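Local coordinates for protein gluconate kinase (Lactobacillus acidophilus, PDB 3LL3) that binds ATP and D-xylulose and probably transfers phosphate from ATP to a sugar or sugar acid, as FGGY carbohydrate kinases do, at residues Q118-K123 with P133-L138; M175-G180 with C282-K287; I181-L184 with W189-E192; G240-I245 with T431-F436. All blocks are in the same frame, centred on the assembly; numbering follows the deposited sequence. Where two conformers were deposited one is given.

Overall arrangement
Three of the four contacts form a cluster, and the fourth joins it at one point. Interactions 1, 2 and 3 have centres about 10 to 13 Å apart and touch one another: a K123–E192 salt bridge links 1 to 3, and the backbones of I134 and T179 link 1 to 2. Interactions 1 and 3 belong to the N-terminal half of the kinase, and 3 is nested in the long loop that 2 closes. Interactions 2 and 4, about 15 Å apart between centres, each pair an N-terminal with a C-terminal segment and alternate along the chain. The two halves are thus held at both the D-xylulose pocket and the crossing of helices 239-245 and 429-441.

Interaction 1: Q118-K123 with P133-L138; sequences QQIYRK and PIYKLL
The ring of Y135 has the CG2 methyl of its neighbour I134 over one face, offset toward the rim, while I120 reaches it obliquely from the other helix. This is a helix–helix contact inside the N-terminal domain of an FGGY kinase, joining helix 116-124 to helix 133-143 with branched aliphatic and aromatic side chains alone. I120 is the central residue. Its CG1 lies anti to the carbonyl carbon (chi1 -75°), and the chain then runs on extended, which carries CD1 out to the opposite helix. There CD1 meets the CD1 of I134 tip to tip at 3.5 Å, closer than methyl groups usually sit, a tight spot in the packing. The same I120 CD1 is 3.8 Å from Y135 CE1, and the tyrosine comes from the opposite direction with its hydroxyl leading. All three side chains are buried. Helix 191-197 supports the contact through L193 against I120 and L197 against I134, and helix 105-114 packs on Y135 with I107, V108 and A111. At the far end of the ring, Y135 OH rests 3.7 Å from I120 CD1 and 3.9 Å from I120 CB.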
loop_
_atom_site.group_PDB
_atom_site.type_symbol
_atom_site.label_atom_id
_atom_site.label_comp_id
_atom_site.label_asym_id
_atom_site.label_seq_id
_atom_site.Cartn_x
_atom_site.Cartn_y
_atom_site.Cartn_z
ATOM N N GLN A 118 -31.600 2.487 -5.006
ATOM C CA GLN A 118 -31.657 1.269 -5.803
ATOM C C GLN A 118 -32.821 1.324 -6.780
ATOM O O GLN A 118 -32.720 0.851 -7.906
ATOM C CB GLN A 118 -31.782 0.035 -4.897
ATOM C CG GLN A 118 -30.551 -0.248 -4.043
ATOM C CD GLN A 118 -30.501 0.566 -2.762
ATOM O OE1 GLN A 118 -31.278 1.505 -2.568
ATOM N NE2 GLN A 118 -29.579 0.203 -1.872
ATOM N N GLN A 119 -33.927 1.913 -6.343
ATOM C CA GLN A 119 -35.131 1.988 -7.158
ATOM C C GLN A 119 -34.944 2.988 -8.285
ATOM O O GLN A 119 -35.344 2.745 -9.420
ATOM C CB GLN A 119 -36.352 2.395 -6.314
ATOM C CG GLN A 119 -37.647 2.404 -7.138
ATOM C CD GLN A 119 -38.864 2.967 -6.385
ATOM O OE1 GLN A 119 -38.754 3.922 -5.611
ATOM N NE2 GLN A 119 -40.033 2.386 -6.642
ATOM N N ILE A 120 -34.337 4.122 -7.966
ATOM C CA ILE A 120 -34.008 5.107 -8.993
ATOM C C ILE A 120 -33.115 4.473 -10.075
ATOM O O ILE A 120 -33.336 4.662 -11.286
ATOM C CB ILE A 120 -33.361 6.365 -8.366
ATOM C CG1 ILE A 120 -34.425 7.209 -7.664
ATOM C CG2 ILE A 120 -32.651 7.216 -9.423
ATOM C CD1 ILE A 120 -33.854 8.253 -6.746
ATOM N N TYR A 121 -32.124 3.698 -9.638
ATOM C CA TYR A 121 -31.262 2.970 -10.571
ATOM C C TYR A 121 -32.038 1.995 -11.467
ATOM O O TYR A 121 -31.863 1.977 -12.672
ATOM C CB TYR A 121 -30.139 2.229 -9.838
ATOM C CG TYR A 121 -29.248 1.512 -10.813
ATOM C CD1 TYR A 121 -28.359 2.221 -11.612
ATOM C CD2 TYR A 121 -29.314 0.132 -10.964
ATOM C CE1 TYR A 121 -27.553 1.570 -12.543
ATOM C CE2 TYR A 121 -28.511 -0.531 -11.873
ATOM C CZ TYR A 121 -27.636 0.193 -12.662
ATOM O OH TYR A 121 -26.844 -0.466 -13.567
ATOM N N ARG A 122 -32.860 1.158 -10.844
ATOM C CA ARG A 122 -33.696 0.235 -11.599
ATOM C C ARG A 122 -34.591 0.980 -12.591
ATOM O O ARG A 122 -34.803 0.485 -13.689
ATOM C CB ARG A 122 -34.536 -0.639 -10.662
ATOM C CG ARG A 122 -34.006 -2.042 -10.419
ATOM C CD ARG A 122 -34.891 -2.801 -9.427
ATOM N NE ARG A 122 -34.317 -2.756 -8.087
ATOM C CZ ARG A 122 -34.855 -2.126 -7.053
ATOM N NH1 ARG A 122 -34.236 -2.141 -5.885
ATOM N NH2 ARG A 122 -36.012 -1.496 -7.174
ATOM N N LYS A 123 -35.084 2.170 -12.236
ATOM C CA LYS A 123 -35.969 2.938 -13.124
ATOM C C LYS A 123 -35.261 3.690 -14.241
ATOM O O LYS A 123 -35.799 3.814 -15.346
ATOM C CB LYS A 123 -36.789 3.966 -12.338
ATOM C CG LYS A 123 -38.036 3.423 -11.658
ATOM C CD LYS A 123 -38.566 4.446 -10.660
ATOM C CE LYS A 123 -39.795 3.925 -9.943
ATOM N NZ LYS A 123 -40.931 3.780 -10.893
ATOM N N PRO A 133 -29.016 15.155 -11.021
ATOM C CA PRO A 133 -30.091 16.127 -10.812
ATOM C C PRO A 133 -31.193 15.646 -9.851
ATOM O O PRO A 133 -31.600 16.402 -8.981
ATOM C CB PRO A 133 -30.636 16.327 -12.228
ATOM C CG PRO A 133 -29.402 16.250 -13.066
ATOM C CD PRO A 133 -28.541 15.172 -12.414
ATOM N N ILE A 134 -31.656 14.409 -9.968
ATOM C CA ILE A 134 -32.715 13.985 -9.057
ATOM C C ILE A 134 -32.324 14.123 -7.568
ATOM O O ILE A 134 -33.135 14.557 -6.749
ATOM C CB ILE A 134 -33.214 12.567 -9.365
ATOM C CG1 ILE A 134 -34.352 12.192 -8.408
ATOM C CG2 ILE A 134 -32.081 11.572 -9.305
ATOM C CD1 ILE A 134 -35.000 10.869 -8.736
ATOM N N TYR A 135 -31.085 13.779 -7.222
ATOM C CA TYR A 135 -30.628 13.876 -5.829
ATOM C C TYR A 135 -30.391 15.321 -5.419
ATOM O O TYR A 135 -30.637 15.708 -4.271
ATOM C CB TYR A 135 -29.354 13.050 -5.617
ATOM C CG TYR A 135 -29.588 11.577 -5.784
ATOM C CD1 TYR A 135 -30.432 10.904 -4.918
ATOM C CD2 TYR A 135 -28.973 10.860 -6.804
ATOM C CE1 TYR A 135 -30.667 9.550 -5.047
ATOM C CE2 TYR A 135 -29.201 9.501 -6.950
ATOM C CZ TYR A 135 -30.058 8.853 -6.058
ATOM O OH TYR A 135 -30.317 7.512 -6.172
ATOM N N LYS A 136 -29.929 16.123 -6.363
ATOM C CA LYS A 136 -29.746 17.544 -6.108
ATOM C C LYS A 136 -31.086 18.248 -5.881
ATOM O O LYS A 136 -31.172 19.159 -5.059
ATOM C CB LYS A 136 -28.997 18.204 -7.267
ATOM C CG LYS A 136 -27.553 17.698 -7.410
ATOM C CD LYS A 136 -26.869 18.293 -8.631
ATOM C CE LYS A 136 -25.458 17.729 -8.825
ATOM N NZ LYS A 136 -25.042 17.938 -10.246
ATOM N N LEU A 137 -32.114 17.838 -6.627
ATOM C CA LEU A 137 -33.450 18.421 -6.509
ATOM C C LEU A 137 -34.081 18.056 -5.166
ATOM O O LEU A 137 -34.690 18.898 -4.513
ATOM C CB LEU A 137 -34.357 17.944 -7.645
ATOM C CG LEU A 137 -34.067 18.514 -9.026
ATOM C CD1 LEU A 137 -34.810 17.718 -10.097
ATOM C CD2 LEU A 137 -34.453 19.998 -9.065
ATOM N N LEU A 138 -33.916 16.795 -4.766
ATOM C CA LEU A 138 -34.357 16.330 -3.468
ATOM C C LEU A 138 -33.678 17.115 -2.344
ATOM O O LEU A 138 -34.333 17.502 -1.364
ATOM C CB LEU A 138 -34.062 14.844 -3.321
ATOM C CG LEU A 138 -34.950 13.916 -4.143
ATOM C CD1 LEU A 138 -34.471 12.492 -4.001
ATOM C CD2 LEU A 138 -36.395 14.039 -3.676
#

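Interaction 2: M175-G180 with C282-K287; sequences MAAGTG and CYPADK
With chi1 at -59°, CG of Y283 lies anti to its carbonyl carbon, and the further turn of the ring at chi2 -27° puts CD1 near the carbonyl of A177. The contact joins the two domains of the FGGY kinase, since 282-287 begins on the edge strand 281-284 of the seven-stranded C-terminal sheet, whereas 175-180 runs from the end of helix 173-176 of the N-terminal domain into the turn after it. A177 O stands obliquely to the ring, 3.2 Å from Y283 CD1. The methyl of A177 packs against the strand: its CB is 3.5 Å from Y283 CB and 3.6 Å from P284 CD, so one small side chain touches two successive residues. Y283 also lines the D-xylulose pocket and stacks on F281, another pocket residue. The turn reaches the same pocket by a second route, because G178 O is hydrogen-bonded to H81 ND1. The turn itself is held by T179, whose OG1 accepts from I181 N, as in an ST turn, and is also a donor to A176 O. That carbonyl takes two bonds from one residue, T179 N at 3.1 Å and T179 OG1 at 2.8 Å, and OG1 lies in the carbonyl plane of A176.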
loop_
_atom_site.group_PDB
_atom_site.type_symbol
_atom_site.label_atom_id
_atom_site.label_comp_id
_atom_site.label_asym_id
_atom_site.label_seq_id
_atom_site.Cartn_x
_atom_site.Cartn_y
_atom_site.Cartn_z
HETATM N N MSE A 175 -29.288 13.556 -22.802
HETATM C CA MSE A 175 -29.088 14.490 -21.700
HETATM C C MSE A 175 -30.144 14.261 -20.599
HETATM O O MSE A 175 -29.843 14.366 -19.417
HETATM C CB MSE A 175 -29.114 15.932 -22.206
HETATM C CG MSE A 175 -28.695 16.943 -21.170
HETATM SE SE MSE A 175 -26.838 16.794 -20.567
HETATM C CE MSE A 175 -25.941 17.148 -22.284
ATOM N N ALA A 176 -31.371 13.947 -21.001
ATOM C CA ALA A 176 -32.411 13.563 -20.051
ATOM C C ALA A 176 -31.943 12.295 -19.316
ATOM O O ALA A 176 -32.246 12.094 -18.135
ATOM C CB ALA A 176 -33.723 13.314 -20.779
ATOM N N ALA A 177 -31.168 11.467 -20.031
ATOM C CA ALA A 177 -30.629 10.237 -19.476
ATOM C C ALA A 177 -29.679 10.486 -18.303
ATOM O O ALA A 177 -29.485 9.598 -17.481
ATOM C CB ALA A 177 -29.949 9.379 -20.575
ATOM N N GLY A 178 -29.113 11.692 -18.211
ATOM C CA GLY A 178 -28.231 12.033 -17.096
ATOM C C GLY A 178 -28.900 12.699 -15.886
ATOM O O GLY A 178 -28.206 13.112 -14.941
ATOM N N THR A 179 -30.231 12.815 -15.898
ATOM C CA THR A 179 -30.947 13.460 -14.780
ATOM C C THR A 179 -31.247 12.506 -13.624
ATOM O O THR A 179 -31.291 12.928 -12.473
ATOM C CB THR A 179 -32.307 14.096 -15.197
ATOM O OG1 THR A 179 -33.183 13.082 -15.694
ATOM C CG2 THR A 179 -32.122 15.166 -16.262
ATOM N N GLY A 180 -31.463 11.229 -13.939
ATOM C CA GLY A 180 -31.900 10.257 -12.950
ATOM C C GLY A 180 -33.419 10.293 -12.820
ATOM O O GLY A 180 -33.981 9.768 -11.867
ATOM N N CYS A 282 -26.710 3.227 -17.158
ATOM C CA CYS A 282 -27.350 2.948 -18.440
ATOM C C CYS A 282 -28.147 4.184 -18.858
ATOM O O CYS A 282 -29.172 4.503 -18.243
ATOM C CB CYS A 282 -28.237 1.703 -18.361
ATOM S SG CYS A 282 -29.266 1.372 -19.830
ATOM N N TYR A 283 -27.639 4.897 -19.866
ATOM C CA TYR A 283 -28.217 6.164 -20.332
ATOM C C TYR A 283 -28.756 5.979 -21.749
ATOM O O TYR A 283 -27.970 5.849 -22.710
ATOM C CB TYR A 283 -27.177 7.300 -20.379
ATOM C CG TYR A 283 -26.494 7.643 -19.065
ATOM C CD1 TYR A 283 -27.124 7.414 -17.841
ATOM C CD2 TYR A 283 -25.231 8.237 -19.051
ATOM C CE1 TYR A 283 -26.508 7.748 -16.645
ATOM C CE2 TYR A 283 -24.599 8.562 -17.857
ATOM C CZ TYR A 283 -25.249 8.315 -16.656
ATOM O OH TYR A 283 -24.649 8.641 -15.463
ATOM N N PRO A 284 -30.089 5.972 -21.893
ATOM C CA PRO A 284 -30.694 5.832 -23.228
ATOM C C PRO A 284 -30.228 6.911 -24.214
ATOM O O PRO A 284 -29.971 8.050 -23.805
ATOM C CB PRO A 284 -32.202 5.995 -22.956
ATOM C CG PRO A 284 -32.388 5.619 -21.529
ATOM C CD PRO A 284 -31.094 5.986 -20.813
ATOM N N ALA A 285 -30.135 6.554 -25.493
ATOM C CA ALA A 285 -29.884 7.522 -26.561
ATOM C C ALA A 285 -31.132 7.613 -27.460
ATOM O O ALA A 285 -31.479 8.675 -27.990
ATOM C CB ALA A 285 -28.643 7.103 -27.377
ATOM N N ASP A 286 -31.795 6.475 -27.625
ATOM C CA ASP A 286 -33.096 6.403 -28.285
ATOM C C ASP A 286 -33.620 5.009 -28.015
ATOM O O ASP A 286 -33.068 4.285 -27.167
ATOM C CB ASP A 286 -32.994 6.675 -29.781
ATOM C CG ASP A 286 -31.985 5.773 -30.467
ATOM O OD1 ASP A 286 -32.179 4.534 -30.481
ATOM O OD2 ASP A 286 -30.990 6.307 -30.991
ATOM N N LYS A 287 -34.679 4.617 -28.704
ATOM C CA LYS A 287 -35.353 3.374 -28.327
ATOM C C LYS A 287 -34.498 2.123 -28.509
ATOM O O LYS A 287 -34.725 1.116 -27.848
ATOM C CB LYS A 287 -36.685 3.215 -29.070
ATOM C CG LYS A 287 -37.845 3.916 -28.384
ATOM C CD LYS A 287 -38.049 3.389 -26.960
ATOM C CE LYS A 287 -38.507 1.943 -26.947
ATOM N NZ LYS A 287 -39.134 1.619 -25.634
#

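Interaction 3: I181-L184 with W189-E192; sequences ILNL and WDQE
I181 and D190 are joined by a backbone hydrogen bond. D190 N donates to I181 O at 2.9 Å with an N-H...O angle of 167°. The bond accompanies a single beta bridge between L182 and W189, so the chain doubles back on itself over the six residues between them.

Apolar contact is made beside the bridge. The indole of W189 lies with its six-membered ring against 181-184, its CE3 atom 3.9 Å from I181 CG2, and the two side chains cross at a slant. L182 CB is more distant, 4.4 Å from W189 CZ3. I181 O and L182 N sit at the edge of the indole, near its plane, so the ring is flanked by backbone there. T179, L204 and I207 pack on the tryptophan from outside the two segments. All of this belongs to the loop that connects helix 173-176 to helix 191-197 in the N-terminal domain of the FGGY kinase.

The carboxylate of D190 caps the helix that starts here. D190 is the N-cap of helix 191-197, and its OD2 accepts from L193 N, which is three residues on. The other oxygen, OD1, makes a salt bridge with K123 NZ, a lysine that also pairs with E192. The N183 side chain passes obliquely over that of D190, with the amide and carboxylate planes only 19° apart, and N183 CB is 4.1 Å from D190 CB.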
loop_
_atom_site.group_PDB
_atom_site.type_symbol
_atom_site.label_atom_id
_atom_site.label_comp_id
_atom_site.label_asym_id
_atom_site.label_seq_id
_atom_site.Cartn_x
_atom_site.Cartn_y
_atom_site.Cartn_z
ATOM N N ILE A 181 -34.082 10.915 -13.790
ATOM C CA ILE A 181 -35.542 11.060 -13.759
ATOM C C ILE A 181 -36.160 10.407 -14.994
ATOM O O ILE A 181 -37.364 10.179 -15.040
ATOM C CB ILE A 181 -35.961 12.541 -13.700
ATOM C CG1 ILE A 181 -35.164 13.274 -12.626
ATOM C CG2 ILE A 181 -37.471 12.685 -13.424
ATOM C CD1 ILE A 181 -35.381 14.789 -12.650
ATOM N N LEU A 182 -35.327 10.083 -15.985
ATOM C CA LEU A 182 -35.823 9.512 -17.238
ATOM C C LEU A 182 -36.041 8.011 -17.099
ATOM O O LEU A 182 -35.105 7.266 -16.816
ATOM C CB LEU A 182 -34.837 9.777 -18.372
ATOM C CG LEU A 182 -35.287 9.341 -19.772
ATOM C CD1 LEU A 182 -36.324 10.305 -20.320
ATOM C CD2 LEU A 182 -34.099 9.196 -20.754
ATOM N N ASN A 183 -37.272 7.564 -17.319
ATOM C CA ASN A 183 -37.598 6.144 -17.251
ATOM C C ASN A 183 -36.959 5.372 -18.409
ATOM O O ASN A 183 -37.070 5.767 -19.564
ATOM C CB ASN A 183 -39.121 5.927 -17.233
ATOM C CG ASN A 183 -39.510 4.475 -16.961
ATOM O OD1 ASN A 183 -39.800 4.107 -15.826
ATOM N ND2 ASN A 183 -39.504 3.647 -17.993
ATOM N N LEU A 184 -36.305 4.262 -18.094
ATOM C CA LEU A 184 -35.587 3.491 -19.108
ATOM C C LEU A 184 -36.518 2.862 -20.139
ATOM O O LEU A 184 -36.160 2.749 -21.304
ATOM C CB LEU A 184 -34.749 2.394 -18.458
ATOM C CG LEU A 184 -33.462 2.832 -17.759
ATOM C CD1 LEU A 184 -32.886 1.681 -16.990
ATOM C CD2 LEU A 184 -32.425 3.344 -18.747
ATOM N N TRP A 189 -40.230 11.117 -18.667
ATOM C CA TRP A 189 -40.042 11.265 -17.221
ATOM C C TRP A 189 -40.814 10.192 -16.467
ATOM O O TRP A 189 -41.922 9.846 -16.856
ATOM C CB TRP A 189 -40.491 12.651 -16.751
ATOM C CG TRP A 189 -39.892 13.770 -17.547
ATOM C CD1 TRP A 189 -40.565 14.749 -18.243
ATOM C CD2 TRP A 189 -38.495 14.021 -17.753
ATOM N NE1 TRP A 189 -39.661 15.590 -18.858
ATOM C CE2 TRP A 189 -38.390 15.166 -18.574
ATOM C CE3 TRP A 189 -37.328 13.406 -17.305
ATOM C CZ2 TRP A 189 -37.162 15.698 -18.950
ATOM C CZ3 TRP A 189 -36.103 13.928 -17.696
ATOM C CH2 TRP A 189 -36.028 15.063 -18.502
ATOM N N ASP A 190 -40.208 9.649 -15.412
ATOM C CA ASP A 190 -40.851 8.643 -14.570
ATOM C C ASP A 190 -41.876 9.339 -13.654
ATOM O O ASP A 190 -41.495 10.166 -12.818
ATOM C CB ASP A 190 -39.793 7.913 -13.740
ATOM C CG ASP A 190 -40.351 6.722 -12.995
ATOM O OD1 ASP A 190 -40.227 5.597 -13.507
ATOM O OD2 ASP A 190 -40.940 6.908 -11.901
ATOM N N GLN A 191 -43.164 9.037 -13.831
ATOM C CA GLN A 191 -44.213 9.739 -13.069
ATOM C C GLN A 191 -44.084 9.597 -11.555
ATOM O O GLN A 191 -44.272 10.562 -10.805
ATOM C CB GLN A 191 -45.613 9.298 -13.482
ATOM C CG GLN A 191 -46.708 10.181 -12.834
ATOM C CD GLN A 191 -46.656 11.613 -13.345
ATOM O OE1 GLN A 191 -46.501 12.562 -12.575
ATOM N NE2 GLN A 191 -46.760 11.772 -14.656
ATOM N N GLU A 192 -43.801 8.379 -11.111
ATOM C CA GLU A 192 -43.544 8.103 -9.707
ATOM C C GLU A 192 -42.420 8.981 -9.141
ATOM O O GLU A 192 -42.549 9.547 -8.058
ATOM C CB GLU A 192 -43.219 6.618 -9.539
ATOM C CG GLU A 192 -43.142 6.146 -8.122
ATOM C CD GLU A 192 -42.991 4.626 -8.015
ATOM O OE1 GLU A 192 -43.076 3.925 -9.057
ATOM O OE2 GLU A 192 -42.798 4.142 -6.879
#

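Interaction 4: G240-I245 with T431-F436; sequences GYLSTI and TLAAMF
A433 provides the bump here, and L242 with I245 provide the hollow. The two residues stand one turn apart on helix 239-245 and both point toward helix 429-441, where the CB of A433 settles against them. It is 3.6 Å from I245 CG1 and 3.8 Å from L242 CD2. The third wall of the hollow is backbone, L242 O, 3.3 Å from A433 CB. I245 is shaped for this by its first torsion, chi1 71°, which places CG1 between the backbone N and the carbonyl carbon and swings it to the alanine, with CD1 also nearby at 3.9 Å from A433 CB. L242 in turn works as a second bump. Its two methyls divide, CD2 going to A433 and CD1 to A434, whose CB lies 4.1 Å from L242 CD1, so that the leucine spans two successive alanines. Small residues on one helix and branched ones on the other let the axes approach to 7.9 Å while crossing at 88°, almost at right angles. Helix 239-245 starts at D239, a residue of the D-xylulose pocket, and I268 of the C-terminal domain also packs on I245. Two helices, one from each domain, crossing where alanines of one meet branched side chains of the other fit the connect 1 and connect 2 helices of the actin-like ATPase fold, which meet at the interdomain hinge.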
loop_
_atom_site.group_PDB
_atom_site.type_symbol
_atom_site.label_atom_id
_atom_site.label_comp_id
_atom_site.label_asym_id
_atom_site.label_seq_id
_atom_site.Cartn_x
_atom_site.Cartn_y
_atom_site.Cartn_z
ATOM N N GLY A 240 -20.671 12.119 -23.021
ATOM C CA GLY A 240 -20.521 10.676 -22.909
ATOM C C GLY A 240 -20.952 9.912 -24.149
ATOM O O GLY A 240 -20.226 9.044 -24.643
ATOM N N TYR A 241 -22.140 10.228 -24.652
ATOM C CA TYR A 241 -22.661 9.583 -25.846
ATOM C C TYR A 241 -21.862 9.973 -27.075
ATOM O O TYR A 241 -21.465 9.116 -27.859
ATOM C CB TYR A 241 -24.116 9.984 -26.063
ATOM C CG TYR A 241 -24.672 9.468 -27.368
ATOM C CD1 TYR A 241 -24.968 8.119 -27.540
ATOM C CD2 TYR A 241 -24.876 10.325 -28.432
ATOM C CE1 TYR A 241 -25.482 7.649 -28.744
ATOM C CE2 TYR A 241 -25.381 9.866 -29.634
ATOM C CZ TYR A 241 -25.685 8.531 -29.782
ATOM O OH TYR A 241 -26.181 8.105 -30.991
ATOM N N LEU A 242 -21.670 11.279 -27.264
ATOM C CA LEU A 242 -20.967 11.781 -28.426
ATOM C C LEU A 242 -19.504 11.304 -28.481
ATOM O O LEU A 242 -19.007 10.969 -29.557
ATOM C CB LEU A 242 -21.061 13.301 -28.491
ATOM C CG LEU A 242 -22.483 13.791 -28.805
ATOM C CD1 LEU A 242 -22.547 15.310 -28.903
ATOM C CD2 LEU A 242 -22.991 13.159 -30.079
ATOM N N SER A 243 -18.826 11.293 -27.336
ATOM C CA SER A 243 -17.461 10.798 -27.258
ATOM C C SER A 243 -17.378 9.330 -27.667
ATOM O O SER A 243 -16.355 8.895 -28.158
ATOM C CB SER A 243 -16.901 10.952 -25.842
ATOM O OG SER A 243 -16.595 12.306 -25.603
ATOM N N THR A 244 -18.453 8.575 -27.434
ATOM C CA THR A 244 -18.505 7.157 -27.796
ATOM C C THR A 244 -18.718 6.946 -29.307
ATOM O O THR A 244 -17.906 6.260 -29.977
ATOM C CB THR A 244 -19.597 6.414 -26.996
ATOM O OG1 THR A 244 -19.410 6.660 -25.602
ATOM C CG2 THR A 244 -19.520 4.906 -27.259
ATOM N N ILE A 245 -19.786 7.524 -29.859
ATOM C CA ILE A 245 -19.952 7.425 -31.302
ATOM C C ILE A 245 -18.852 8.200 -32.043
ATOM O O ILE A 245 -18.513 7.861 -33.164
ATOM C CB ILE A 245 -21.352 7.851 -31.806
ATOM C CG1 ILE A 245 -21.552 9.363 -31.686
ATOM C CG2 ILE A 245 -22.454 7.091 -31.062
ATOM C CD1 ILE A 245 -22.808 9.874 -32.439
ATOM N N THR A 431 -16.907 16.989 -30.277
ATOM C CA THR A 431 -17.287 17.942 -31.313
ATOM C C THR A 431 -17.413 17.283 -32.687
ATOM O O THR A 431 -18.250 17.685 -33.487
ATOM C CB THR A 431 -16.347 19.159 -31.396
ATOM O OG1 THR A 431 -15.009 18.711 -31.557
ATOM C CG2 THR A 431 -16.436 20.004 -30.138
ATOM N N LEU A 432 -16.584 16.272 -32.956
ATOM C CA LEU A 432 -16.673 15.538 -34.212
ATOM C C LEU A 432 -18.063 14.920 -34.359
ATOM O O LEU A 432 -18.701 15.038 -35.401
ATOM C CB LEU A 432 -15.610 14.437 -34.256
ATOM C CG LEU A 432 -15.526 13.575 -35.516
ATOM C CD1 LEU A 432 -14.135 12.954 -35.664
ATOM C CD2 LEU A 432 -16.586 12.496 -35.517
ATOM N N ALA A 433 -18.517 14.233 -33.316
ATOM C CA ALA A 433 -19.819 13.582 -33.373
ATOM C C ALA A 433 -20.959 14.605 -33.340
ATOM O O ALA A 433 -22.004 14.375 -33.929
ATOM C CB ALA A 433 -19.971 12.532 -32.275
ATOM N N ALA A 434 -20.743 15.740 -32.676
ATOM C CA ALA A 434 -21.713 16.832 -32.735
ATOM C C ALA A 434 -21.832 17.323 -34.162
ATOM O O ALA A 434 -22.939 17.533 -34.654
ATOM C CB ALA A 434 -21.325 17.982 -31.813
HETATM N N MSE A 435 -20.679 17.454 -34.829
HETATM C CA MSE A 435 -20.642 17.862 -36.224
HETATM C C MSE A 435 -21.401 16.844 -37.064
HETATM O O MSE A 435 -22.168 17.212 -37.967
HETATM C CB MSE A 435 -19.190 18.044 -36.681
HETATM C CG MSE A 435 -18.968 18.308 -38.172
HETATM SE SE MSE A 435 -18.937 16.677 -39.271
HETATM C CE MSE A 435 -17.139 15.970 -38.830
ATOM N N PHE A 436 -21.228 15.567 -36.736
ATOM C CA PHE A 436 -21.917 14.501 -37.469
ATOM C C PHE A 436 -23.458 14.549 -37.303
ATOM O O PHE A 436 -24.206 14.324 -38.261
ATOM C CB PHE A 436 -21.365 13.113 -37.106
ATOM C CG PHE A 436 -22.034 11.989 -37.850
ATOM C CD1 PHE A 436 -21.646 11.667 -39.134
ATOM C CD2 PHE A 436 -23.056 11.265 -37.266
ATOM C CE1 PHE A 436 -22.258 10.649 -39.828
ATOM C CE2 PHE A 436 -23.677 10.247 -37.952
ATOM C CZ PHE A 436 -23.273 9.942 -39.242
#